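Local structure of Non-sulfated chondroitin lyase E66 (Autographa californica nucleopolyhedrovirus, 3VSN) at residues A[70-73]-A[77-80]. The protein cleaves non-sulfated chondroitin as a lyase of the occlusion-derived virus envelope and is essential for oral infectivity, probably by breaching the midgut peritrophic matrix. Residues are numbered along the deposited sequence; the frame is centred on the assembly and turned at random.
Sequences SPWT and DFGT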
ATOM      1  N   SER A  70     -29.911 -12.447 -11.710  1.00 33.69           N
ATOM      2  CA  SER A  70     -31.166 -11.718 -11.876  1.00 33.37           C
ATOM      3  C   SER A  70     -30.909 -10.219 -12.061  1.00 32.83           C
ATOM      4  O   SER A  70     -31.282  -9.415 -11.202  1.00 33.02           O
ATOM      5  CB  SER A  70     -32.093 -11.969 -10.682  1.00 33.84           C
ATOM      6  OG  SER A  70     -32.347 -13.353 -10.523  1.00 34.39           O
ATOM      7  N   PRO A  71     -30.285  -9.834 -13.194  1.00 32.66           N
ATOM      8  CA  PRO A  71     -29.801  -8.461 -13.385  1.00 32.69           C
ATOM      9  C   PRO A  71     -30.888  -7.388 -13.494  1.00 32.98           C
ATOM     10  O   PRO A  71     -30.604  -6.212 -13.259  1.00 33.20           O
ATOM     11  CB  PRO A  71     -29.024  -8.547 -14.703  1.00 32.42           C
ATOM     12  CG  PRO A  71     -29.671  -9.659 -15.447  1.00 32.19           C
ATOM     13  CD  PRO A  71     -30.066 -10.660 -14.400  1.00 32.29           C
ATOM     14  N   TRP A  72     -32.110  -7.784 -13.846  1.00 33.55           N
ATOM     15  CA  TRP A  72     -33.184  -6.817 -14.104  1.00 34.02           C
ATOM     16  C   TRP A  72     -33.941  -6.425 -12.864  1.00 34.94           C
ATOM     17  O   TRP A  72     -34.691  -5.447 -12.869  1.00 35.71           O
ATOM     18  CB  TRP A  72     -34.130  -7.324 -15.197  1.00 33.35           C
ATOM     19  CG  TRP A  72     -33.420  -7.986 -16.362  1.00 32.96           C
ATOM     20  CD1 TRP A  72     -33.724  -9.207 -16.956  1.00 32.74           C
ATOM     21  CD2 TRP A  72     -32.239  -7.491 -17.099  1.00 32.59           C
ATOM     22  NE1 TRP A  72     -32.853  -9.487 -17.981  1.00 32.64           N
ATOM     23  CE2 TRP A  72     -31.939  -8.503 -18.118  1.00 32.49           C
ATOM     24  CE3 TRP A  72     -31.438  -6.356 -17.020  1.00 32.28           C
ATOM     25  CZ2 TRP A  72     -30.880  -8.365 -19.002  1.00 32.45           C
ATOM     26  CZ3 TRP A  72     -30.372  -6.227 -17.920  1.00 32.65           C
ATOM     27  CH2 TRP A  72     -30.104  -7.207 -18.889  1.00 32.42           C
ATOM     28  N   THR A  73     -33.742  -7.181 -11.787  1.00 35.63           N
ATOM     29  CA  THR A  73     -34.343  -6.864 -10.490  1.00 36.38           C
ATOM     30  C   THR A  73     -33.272  -6.590  -9.432  1.00 36.12           C
ATOM     31  O   THR A  73     -33.454  -5.733  -8.566  1.00 36.31           O
ATOM     32  CB  THR A  73     -35.296  -7.977 -10.002  1.00 37.11           C
ATOM     33  OG1 THR A  73     -34.640  -9.247 -10.087  1.00 38.24           O
ATOM     34  CG2 THR A  73     -36.566  -8.010 -10.851  1.00 37.25           C
ATOM     35  N   ASP A  77     -26.422  -7.980  -9.326  1.00 27.52           N
ATOM     36  CA  ASP A  77     -26.370  -8.958 -10.413  1.00 26.58           C
ATOM     37  C   ASP A  77     -26.122  -8.298 -11.776  1.00 25.29           C
ATOM     38  O   ASP A  77     -25.444  -8.875 -12.626  1.00 25.00           O
ATOM     39  CB  ASP A  77     -27.643  -9.814 -10.454  1.00 27.67           C
ATOM     40  CG  ASP A  77     -27.644 -10.933  -9.413  1.00 28.65           C
ATOM     41  OD1 ASP A  77     -26.672 -11.057  -8.632  1.00 29.03           O
ATOM     42  OD2 ASP A  77     -28.628 -11.702  -9.380  1.00 29.04           O
ATOM     43  N   PHE A  78     -26.674  -7.101 -11.978  1.00 24.06           N
ATOM     44  CA  PHE A  78     -26.419  -6.325 -13.196  1.00 23.39           C
ATOM     45  C   PHE A  78     -24.944  -5.928 -13.285  1.00 22.78           C
ATOM     46  O   PHE A  78     -24.339  -5.997 -14.358  1.00 22.16           O
ATOM     47  CB  PHE A  78     -27.328  -5.090 -13.274  1.00 23.21           C
ATOM     48  CG  PHE A  78     -27.100  -4.240 -14.499  1.00 23.10           C
ATOM     49  CD1 PHE A  78     -27.463  -4.700 -15.764  1.00 23.30           C
ATOM     50  CD2 PHE A  78     -26.526  -2.980 -14.388  1.00 23.05           C
ATOM     51  CE1 PHE A  78     -27.250  -3.918 -16.890  1.00 23.38           C
ATOM     52  CE2 PHE A  78     -26.312  -2.194 -15.511  1.00 23.25           C
ATOM     53  CZ  PHE A  78     -26.674  -2.664 -16.763  1.00 23.28           C
ATOM     54  N   GLY A  79     -24.375  -5.522 -12.150  1.00 22.20           N
ATOM     55  CA  GLY A  79     -22.938  -5.276 -12.038  1.00 21.78           C
ATOM     56  C   GLY A  79     -22.115  -6.487 -12.438  1.00 21.50           C
ATOM     57  O   GLY A  79     -21.111  -6.361 -13.144  1.00 21.05           O
ATOM     58  N   THR A  80     -22.555  -7.664 -12.002  1.00 21.24           N
ATOM     59  CA  THR A  80     -21.889  -8.915 -12.348  1.00 21.29           C
ATOM     60  C   THR A  80     -21.981  -9.219 -13.847  1.00 21.11           C
ATOM     61  O   THR A  80     -20.990  -9.637 -14.449  1.00 20.94           O
ATOM     62  CB  THR A  80     -22.415 -10.094 -11.505  1.00 21.69           C
ATOM     63  OG1 THR A  80     -22.271  -9.773 -10.116  1.00 22.19           O
ATOM     64  CG2 THR A  80     -21.631 -11.369 -11.799  1.00 21.42           C
TER
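Pro-71 and Phe-78 bring the two backbones together, their CA atoms 4.0 Å apart, where the irregular segment 70-73 turns back beside the first turn of helix 75-93, in the alpha-helical N-terminal part of the lyase and away from the catalytic residues. A weak hydrogen bond from Thr-73 N to Ser-70 O spans the bend of the loop. At the first residue of segment 70-73, the backbone N-H of Ser-70 reaches Asp-77 OD2 at 2.8 Å in a nearly straight bond. It meets the oxygen on the anti side, 31° out of the carboxylate plane. With CG beside its own backbone N, Asp-77 holds the carboxylate out to the loop, while its CB lies 3.8 Å from Pro-71 N. One residue on, the Pro-71 ring packs by CB against the helix backbone, 3.7 Å from Phe-78 CA, and sets CG over the centre of the Trp-72 ring. Phe-78 has CG anti to its backbone N (chi1 179°), which carries its ring to Trp-72; the two side chains cross at about a right angle, with CD1 of Phe-78 3.9 Å from CZ3 of Trp-72. Trp-72 NE1 is hydrogen-bonded to Asn-63 O, and the Phe-78 ring stacks with Phe-140 and meets Trp-131 edge-to-face. The carboxylate, probably charged, thus takes up a loop N-H, while apolar packing around the buried Pro-71 and Phe-78 holds the rest.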